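Local coordinates for acyl-CoA dehydrogenase FadE3 (Mycobacterium smegmatis, PDB 4IV6), which is a member of the acyl-CoA dehydrogenase family and holds dihydroflavine-adenine dinucleotide in a tetrameric assembly, at residues G245-A250 and S300-A305; M321-A326 and E370-V375. All blocks are in the same frame, centred on the assembly; numbering follows the deposited sequence.

Contact 1 of 2, residues G245-A250 and S300-A305; sequences GRLQVA and SLLLSA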
loop_
_atom_site.group_PDB
_atom_site.type_symbol
_atom_site.label_atom_id
_atom_site.label_comp_id
_atom_site.label_asym_id
_atom_site.label_seq_id
_atom_site.Cartn_x
_atom_site.Cartn_y
_atom_site.Cartn_z
ATOM N N GLY B 245 -17.600 22.060 -2.514
ATOM C CA GLY B 245 -16.318 22.111 -1.832
ATOM C C GLY B 245 -15.467 20.860 -2.047
ATOM O O GLY B 245 -14.282 20.942 -2.335
ATOM N N ARG B 246 -16.071 19.700 -1.911
ATOM C CA ARG B 246 -15.346 18.466 -2.116
ATOM C C ARG B 246 -14.879 18.318 -3.585
ATOM O O ARG B 246 -13.776 17.869 -3.836
ATOM C CB ARG B 246 -16.214 17.282 -1.693
ATOM C CG ARG B 246 -16.338 17.175 -0.181
ATOM C CD ARG B 246 -17.455 16.238 0.223
ATOM N NE ARG B 246 -17.425 16.013 1.674
ATOM C CZ ARG B 246 -18.468 15.646 2.417
ATOM N NH1 ARG B 246 -19.651 15.467 1.893
ATOM N NH2 ARG B 246 -18.321 15.484 3.703
ATOM N N LEU B 247 -15.726 18.698 -4.542
ATOM C CA LEU B 247 -15.332 18.644 -5.965
ATOM C C LEU B 247 -14.166 19.580 -6.262
ATOM O O LEU B 247 -13.232 19.200 -6.978
ATOM C CB LEU B 247 -16.503 18.911 -6.898
ATOM C CG LEU B 247 -17.547 17.804 -6.984
ATOM C CD1 LEU B 247 -18.782 18.280 -7.741
ATOM C CD2 LEU B 247 -16.981 16.533 -7.602
ATOM N N GLN B 248 -14.196 20.791 -5.710
ATOM C CA GLN B 248 -13.097 21.721 -5.923
ATOM C C GLN B 248 -11.806 21.252 -5.264
ATOM O O GLN B 248 -10.738 21.391 -5.838
ATOM C CB GLN B 248 -13.447 23.165 -5.553
ATOM C CG GLN B 248 -13.726 23.410 -4.083
ATOM C CD GLN B 248 -12.514 23.952 -3.304
ATOM O OE1 GLN B 248 -11.377 23.962 -3.823
ATOM N NE2 GLN B 248 -12.762 24.411 -2.036
ATOM N N VAL B 249 -11.900 20.655 -4.084
ATOM C CA VAL B 249 -10.706 20.117 -3.454
ATOM C C VAL B 249 -10.156 18.934 -4.243
ATOM O O VAL B 249 -8.931 18.836 -4.398
ATOM C CB VAL B 249 -10.959 19.726 -1.995
ATOM C CG1 VAL B 249 -9.757 18.995 -1.391
ATOM C CG2 VAL B 249 -11.280 20.964 -1.166
ATOM N N ALA B 250 -11.034 18.050 -4.734
ATOM C CA ALA B 250 -10.594 16.951 -5.597
ATOM C C ALA B 250 -9.836 17.478 -6.822
ATOM O O ALA B 250 -8.811 16.930 -7.209
ATOM C CB ALA B 250 -11.766 16.095 -6.023
ATOM N N SER B 300 -10.903 10.578 -14.023
ATOM C CA SER B 300 -12.121 9.963 -14.544
ATOM C C SER B 300 -13.227 10.004 -13.505
ATOM O O SER B 300 -14.380 10.378 -13.801
ATOM C CB SER B 300 -11.899 8.519 -14.999
ATOM O OG SER B 300 -10.998 8.440 -16.097
ATOM N N LEU B 301 -12.871 9.667 -12.273
ATOM C CA LEU B 301 -13.805 9.731 -11.158
ATOM C C LEU B 301 -14.323 11.176 -10.941
ATOM O O LEU B 301 -15.536 11.416 -10.886
ATOM C CB LEU B 301 -13.150 9.150 -9.887
ATOM C CG LEU B 301 -14.047 8.790 -8.690
ATOM C CD1 LEU B 301 -13.210 8.145 -7.586
ATOM C CD2 LEU B 301 -14.742 9.998 -8.127
ATOM N N LEU B 302 -13.400 12.126 -10.895
ATOM C CA LEU B 302 -13.731 13.540 -10.752
ATOM C C LEU B 302 -14.720 14.054 -11.821
ATOM O O LEU B 302 -15.720 14.712 -11.499
ATOM C CB LEU B 302 -12.453 14.372 -10.741
ATOM C CG LEU B 302 -12.624 15.892 -10.754
ATOM C CD1 LEU B 302 -13.325 16.386 -9.513
ATOM C CD2 LEU B 302 -11.267 16.563 -10.936
ATOM N N LEU B 303 -14.442 13.733 -13.084
ATOM C CA LEU B 303 -15.262 14.218 -14.174
ATOM C C LEU B 303 -16.628 13.527 -14.111
ATOM O O LEU B 303 -17.648 14.178 -14.337
ATOM C CB LEU B 303 -14.563 14.035 -15.540
ATOM C CG LEU B 303 -13.325 14.949 -15.658
ATOM C CD1 LEU B 303 -12.526 14.550 -16.881
ATOM C CD2 LEU B 303 -13.673 16.437 -15.745
ATOM N N SER B 304 -16.652 12.237 -13.754
ATOM C CA SER B 304 -17.939 11.538 -13.555
ATOM C C SER B 304 -18.780 12.206 -12.473
ATOM O O SER B 304 -19.983 12.501 -12.668
ATOM C CB SER B 304 -17.715 10.051 -13.214
ATOM O OG SER B 304 -18.928 9.476 -12.766
ATOM N N ALA B 305 -18.161 12.478 -11.329
ATOM C CA ALA B 305 -18.873 13.158 -10.257
ATOM C C ALA B 305 -19.309 14.567 -10.645
ATOM O O ALA B 305 -20.418 14.956 -10.309
ATOM C CB ALA B 305 -18.074 13.160 -8.967
#

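Contact 2 of 2, residues M321-A326 and E370-V375; sequences MAKLFA and EIQRNV. With FDA (dihydroflavine-adenine dinucleotide), chain D.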
loop_
_atom_site.group_PDB
_atom_site.type_symbol
_atom_site.label_atom_id
_atom_site.label_comp_id
_atom_site.label_asym_id
_atom_site.label_seq_id
_atom_site.Cartn_x
_atom_site.Cartn_y
_atom_site.Cartn_z
ATOM N N MET B 321 -16.141 10.800 -2.560
ATOM C CA MET B 321 -15.250 9.791 -3.138
ATOM C C MET B 321 -14.170 10.448 -4.006
ATOM O O MET B 321 -12.987 10.064 -3.948
ATOM C CB MET B 321 -16.024 8.763 -3.940
ATOM C CG MET B 321 -16.856 7.846 -3.061
ATOM S SD MET B 321 -17.742 6.626 -4.022
ATOM C CE MET B 321 -18.132 5.396 -2.759
ATOM N N ALA B 322 -14.571 11.465 -4.769
ATOM C CA ALA B 322 -13.638 12.155 -5.625
ATOM C C ALA B 322 -12.568 12.831 -4.777
ATOM O O ALA B 322 -11.367 12.770 -5.084
ATOM C CB ALA B 322 -14.366 13.175 -6.499
ATOM N N LYS B 323 -13.005 13.471 -3.694
ATOM C CA LYS B 323 -12.065 14.177 -2.816
ATOM C C LYS B 323 -11.099 13.204 -2.154
ATOM O O LYS B 323 -9.902 13.441 -2.097
ATOM C CB LYS B 323 -12.857 14.988 -1.785
ATOM C CG LYS B 323 -12.035 15.935 -0.909
ATOM C CD LYS B 323 -11.436 15.232 0.306
ATOM C CE LYS B 323 -10.954 16.274 1.316
ATOM N NZ LYS B 323 -10.360 15.662 2.512
ATOM N N LEU B 324 -11.637 12.116 -1.611
ATOM C CA LEU B 324 -10.834 11.099 -0.940
ATOM C C LEU B 324 -9.836 10.468 -1.910
ATOM O O LEU B 324 -8.634 10.432 -1.638
ATOM C CB LEU B 324 -11.736 10.004 -0.361
ATOM C CG LEU B 324 -11.034 8.813 0.326
ATOM C CD1 LEU B 324 -10.278 9.285 1.557
ATOM C CD2 LEU B 324 -12.077 7.792 0.692
ATOM N N PHE B 325 -10.320 9.996 -3.054
ATOM C CA PHE B 325 -9.443 9.326 -3.985
ATOM C C PHE B 325 -8.377 10.269 -4.559
ATOM O O PHE B 325 -7.197 9.907 -4.655
ATOM C CB PHE B 325 -10.230 8.684 -5.125
ATOM C CG PHE B 325 -9.392 7.764 -5.966
ATOM C CD1 PHE B 325 -9.107 6.480 -5.524
ATOM C CD2 PHE B 325 -8.851 8.190 -7.169
ATOM C CE1 PHE B 325 -8.315 5.625 -6.292
ATOM C CE2 PHE B 325 -8.044 7.345 -7.931
ATOM C CZ PHE B 325 -7.782 6.072 -7.489
ATOM N N ALA B 326 -8.796 11.458 -4.987
ATOM C CA ALA B 326 -7.859 12.352 -5.642
ATOM C C ALA B 326 -6.772 12.843 -4.675
ATOM O O ALA B 326 -5.610 12.962 -5.053
ATOM C CB ALA B 326 -8.585 13.557 -6.266
ATOM N N GLU B 370 -10.198 10.830 7.282
ATOM C CA GLU B 370 -10.870 9.922 8.217
ATOM C C GLU B 370 -12.366 10.282 8.304
ATOM O O GLU B 370 -13.236 9.409 8.195
ATOM C CB GLU B 370 -10.235 9.911 9.605
ATOM C CG GLU B 370 -8.772 9.419 9.640
ATOM C CD GLU B 370 -7.773 10.398 9.049
ATOM O OE1 GLU B 370 -8.013 11.618 9.115
ATOM O OE2 GLU B 370 -6.744 9.935 8.481
ATOM N N ILE B 371 -12.670 11.566 8.447
ATOM C CA ILE B 371 -14.069 11.978 8.471
ATOM C C ILE B 371 -14.727 11.650 7.126
ATOM O O ILE B 371 -15.857 11.179 7.079
ATOM C CB ILE B 371 -14.271 13.471 8.793
ATOM C CG1 ILE B 371 -13.784 13.776 10.206
ATOM C CG2 ILE B 371 -15.747 13.862 8.618
ATOM C CD1 ILE B 371 -14.455 12.994 11.300
ATOM N N GLN B 372 -14.014 11.899 6.041
ATOM C CA GLN B 372 -14.583 11.634 4.721
ATOM C C GLN B 372 -14.960 10.134 4.539
ATOM O O GLN B 372 -15.998 9.815 3.953
ATOM C CB GLN B 372 -13.603 12.091 3.654
ATOM C CG GLN B 372 -14.146 12.013 2.248
ATOM C CD GLN B 372 -15.354 12.896 2.054
ATOM O OE1 GLN B 372 -15.214 14.090 1.819
ATOM N NE2 GLN B 372 -16.558 12.305 2.148
ATOM N N ARG B 373 -14.121 9.219 5.021
ATOM C CA ARG B 373 -14.465 7.779 4.916
ATOM C C ARG B 373 -15.684 7.453 5.745
ATOM O O ARG B 373 -16.523 6.662 5.321
ATOM C CB ARG B 373 -13.317 6.869 5.381
ATOM C CG ARG B 373 -12.103 6.874 4.492
ATOM C CD ARG B 373 -11.194 5.678 4.751
ATOM N NE ARG B 373 -10.076 5.680 3.799
ATOM C CZ ARG B 373 -8.978 6.428 3.932
ATOM N NH1 ARG B 373 -8.805 7.223 4.977
ATOM N NH2 ARG B 373 -8.032 6.362 3.007
ATOM N N ASN B 374 -15.778 8.027 6.951
ATOM C CA ASN B 374 -16.971 7.819 7.794
ATOM C C ASN B 374 -18.233 8.227 7.049
ATOM O O ASN B 374 -19.261 7.550 7.117
ATOM C CB ASN B 374 -16.938 8.641 9.103
ATOM C CG ASN B 374 -15.888 8.174 10.091
ATOM O OD1 ASN B 374 -15.371 7.017 10.058
ATOM N ND2 ASN B 374 -15.567 9.077 11.012
ATOM N N VAL B 375 -18.157 9.361 6.363
ATOM C CA VAL B 375 -19.322 9.931 5.686
ATOM C C VAL B 375 -19.707 9.025 4.524
ATOM O O VAL B 375 -20.877 8.717 4.323
ATOM C CB VAL B 375 -19.010 11.361 5.185
ATOM C CG1 VAL B 375 -20.033 11.834 4.155
ATOM C CG2 VAL B 375 -18.982 12.356 6.347
HETATM P PA FDA D . -9.493 17.066 14.541
HETATM O O1A FDA D . -10.984 17.082 14.316
HETATM O O2A FDA D . -8.913 17.537 15.846
HETATM O O5B FDA D . -8.974 15.581 14.239
HETATM C C5B FDA D . -7.631 15.139 14.546
HETATM C C4B FDA D . -7.455 13.695 14.043
HETATM O O4B FDA D . -8.483 12.830 14.563
HETATM C C3B FDA D . -7.589 13.591 12.539
HETATM O O3B FDA D . -6.808 12.469 12.072
HETATM C C2B FDA D . -9.073 13.349 12.368
HETATM O O2B FDA D . -9.436 12.732 11.135
HETATM C C1B FDA D . -9.315 12.384 13.504
HETATM N N9A FDA D . -10.736 12.330 13.944
HETATM C C8A FDA D . -11.390 13.305 14.614
HETATM N N7A FDA D . -12.647 12.912 14.898
HETATM C C5A FDA D . -12.794 11.666 14.387
HETATM C C6A FDA D . -13.855 10.675 14.320
HETATM N N6A FDA D . -15.040 10.948 14.870
HETATM N N1A FDA D . -13.643 9.493 13.701
HETATM C C2A FDA D . -12.440 9.205 13.176
HETATM N N3A FDA D . -11.404 10.072 13.190
HETATM C C4A FDA D . -11.526 11.276 13.785
HETATM N N1 FDA D . -11.514 25.405 7.943
HETATM C C2 FDA D . -12.421 26.336 7.663
HETATM O O2 FDA D . -13.473 26.373 8.330
HETATM N N3 FDA D . -12.239 27.239 6.683
HETATM C C4 FDA D . -11.147 27.304 5.922
HETATM O O4 FDA D . -11.015 28.191 5.036
HETATM C C4X FDA D . -10.103 26.285 6.150
HETATM N N5 FDA D . -8.938 26.256 5.468
HETATM C C5X FDA D . -7.871 25.602 5.995
HETATM C C6 FDA D . -6.567 25.878 5.571
HETATM C C7 FDA D . -5.471 25.183 6.082
HETATM C C7M FDA D . -4.069 25.516 5.641
HETATM C C8 FDA D . -5.677 24.163 7.033
HETATM C C8M FDA D . -4.558 23.348 7.640
HETATM C C9 FDA D . -6.968 23.896 7.459
HETATM C C9A FDA D . -8.068 24.615 6.966
HETATM N N10 FDA D . -9.361 24.334 7.455
HETATM C C10 FDA D . -10.345 25.328 7.251
HETATM C "C1'" FDA D . -9.448 23.580 8.711
HETATM C "C2'" FDA D . -9.688 22.130 8.350
HETATM O "O2'" FDA D . -10.977 21.949 7.763
HETATM C "C3'" FDA D . -9.535 21.288 9.617
HETATM O "O3'" FDA D . -8.143 21.169 9.895
HETATM C "C4'" FDA D . -10.128 19.905 9.497
HETATM O "O4'" FDA D . -11.542 20.073 9.694
HETATM C "C5'" FDA D . -9.616 18.960 10.599
HETATM O "O5'" FDA D . -9.769 19.603 11.844
HETATM P P FDA D . -8.823 19.418 13.102
HETATM O O1P FDA D . -9.570 20.146 14.201
HETATM O O2P FDA D . -7.442 19.854 12.751
HETATM O O3P FDA D . -8.822 17.817 13.297
HETATM O O HOH W 1 -13.488 15.675 3.252
#

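Contact 1 of 2, residues G245-A250 and S300-A305
L302 reaches across to helix 245-250 with a single methyl. Its CD1 lies 3.8 Å from A250 CB and 4.1 Å from L247 CD2. The same methyl also rests against the backbone, with L302 CD1 3.8 Å from L247 O. L302 carries its CG anti to the backbone N (chi1 173°), which sends the branch out from its own helix into the groove between L247 and A250, residues one turn apart. L247 answers in the other direction. Its side chain leaves the helix obliquely, but the CD2 branch swings over to the partner helix and meets A305 CB at 3.8 Å. The two leucine side chains cross at a slant, and the two alanines flank them with single methyls.

The contact belongs to the C-terminal domain of the acyl-CoA dehydrogenase fold, an all-helical domain of the four-helix-bundle type, and joins two of its long helices, 234-270 and 282-310. Segments 245-250 and 300-305 run roughly antiparallel, at 151°, with axes 10.5 Å apart. The nearest pair of CA atoms is A250 and L302, 6.9 Å apart. The contact is apolar and mostly side chain to side chain.

Q248, S300 and S304 turn to other partners. The side-chain oxygen of Q248 takes a hydrogen bond from R252, and S300 OG bonds back to the carbonyl of Y296. On the flank of helix 282-310 that faces the second subunit, S304 is hydrogen-bonded to Y296 of that subunit, and A305 packs on the same tyrosine. On another flank, L247 and A250 touch A319 and A322 of helix 316-340.

Contact 2 of 2, residues M321-A326 and E370-V375
L324 and Q372 bury the most surface here, and R373 comes next. L324 packs against both. Its CB touches the aliphatic part of Q372, with L324 CB 4.1 Å from Q372 CG. Its two methyls both turn to R373. L324 CD2 lies 3.9 Å from R373 CG, and L324 CD1 lies over one face of the guanidinium, 3.9 Å above its plane and over its centre. The leucine and arginine side chains cross at about a right angle. R373 is extended from CG to NE, which carries the guanidinium across L324, and chi4 (81°) turns its face to CD1. The other claim on it comes from outside, since NE forms a salt bridge with D290 of the second subunit.

Q372 points at helix 321-326 and then bends at chi2 (62°), bringing its amide oxygen round toward the lysine side. A water donates a hydrogen bond to Q372 OE1 at 2.7 Å and weakly accepts one from K323 NZ at 3.2 Å. The lysine's main partners are N369 OD1 and the carbonyls of G367 and M362, neutral oxygens that probably stabilise its buried charge.

The far side of helix 370-375 belongs to the dihydroflavine-adenine dinucleotide pocket. E370 OE1 accepts a hydrogen bond from O2B of the ligand at 2.7 Å. I371 CD1 lies 3.7 Å from C5A of its adenine.

The axes of the two segments are 10.0 Å apart and run at 139°. Helix 316-340 lies between helix 369-383 and the long helices: A322 and K323 touch helix 234-270, while F325 packs on helix 282-310.

Overall arrangement
The centres of the two contacts are 11 Å apart. The two segment pairs follow one another in sequence, yet all four segments pack into one helical domain. Helix 321-326 is the direct neighbour of both segments of contact 1: A250 CB lies 3.5 Å from A322 O, and L301 CD2 lies 3.5 Å from A322 CA. R246 NE also comes within 2.9 Å of Q372 OE1. Contact 2 borders the dihydroflavine-adenine dinucleotide pocket through E370, I371 and N374, which face the adenosine end of the ligand. Both contacts also touch the second subunit.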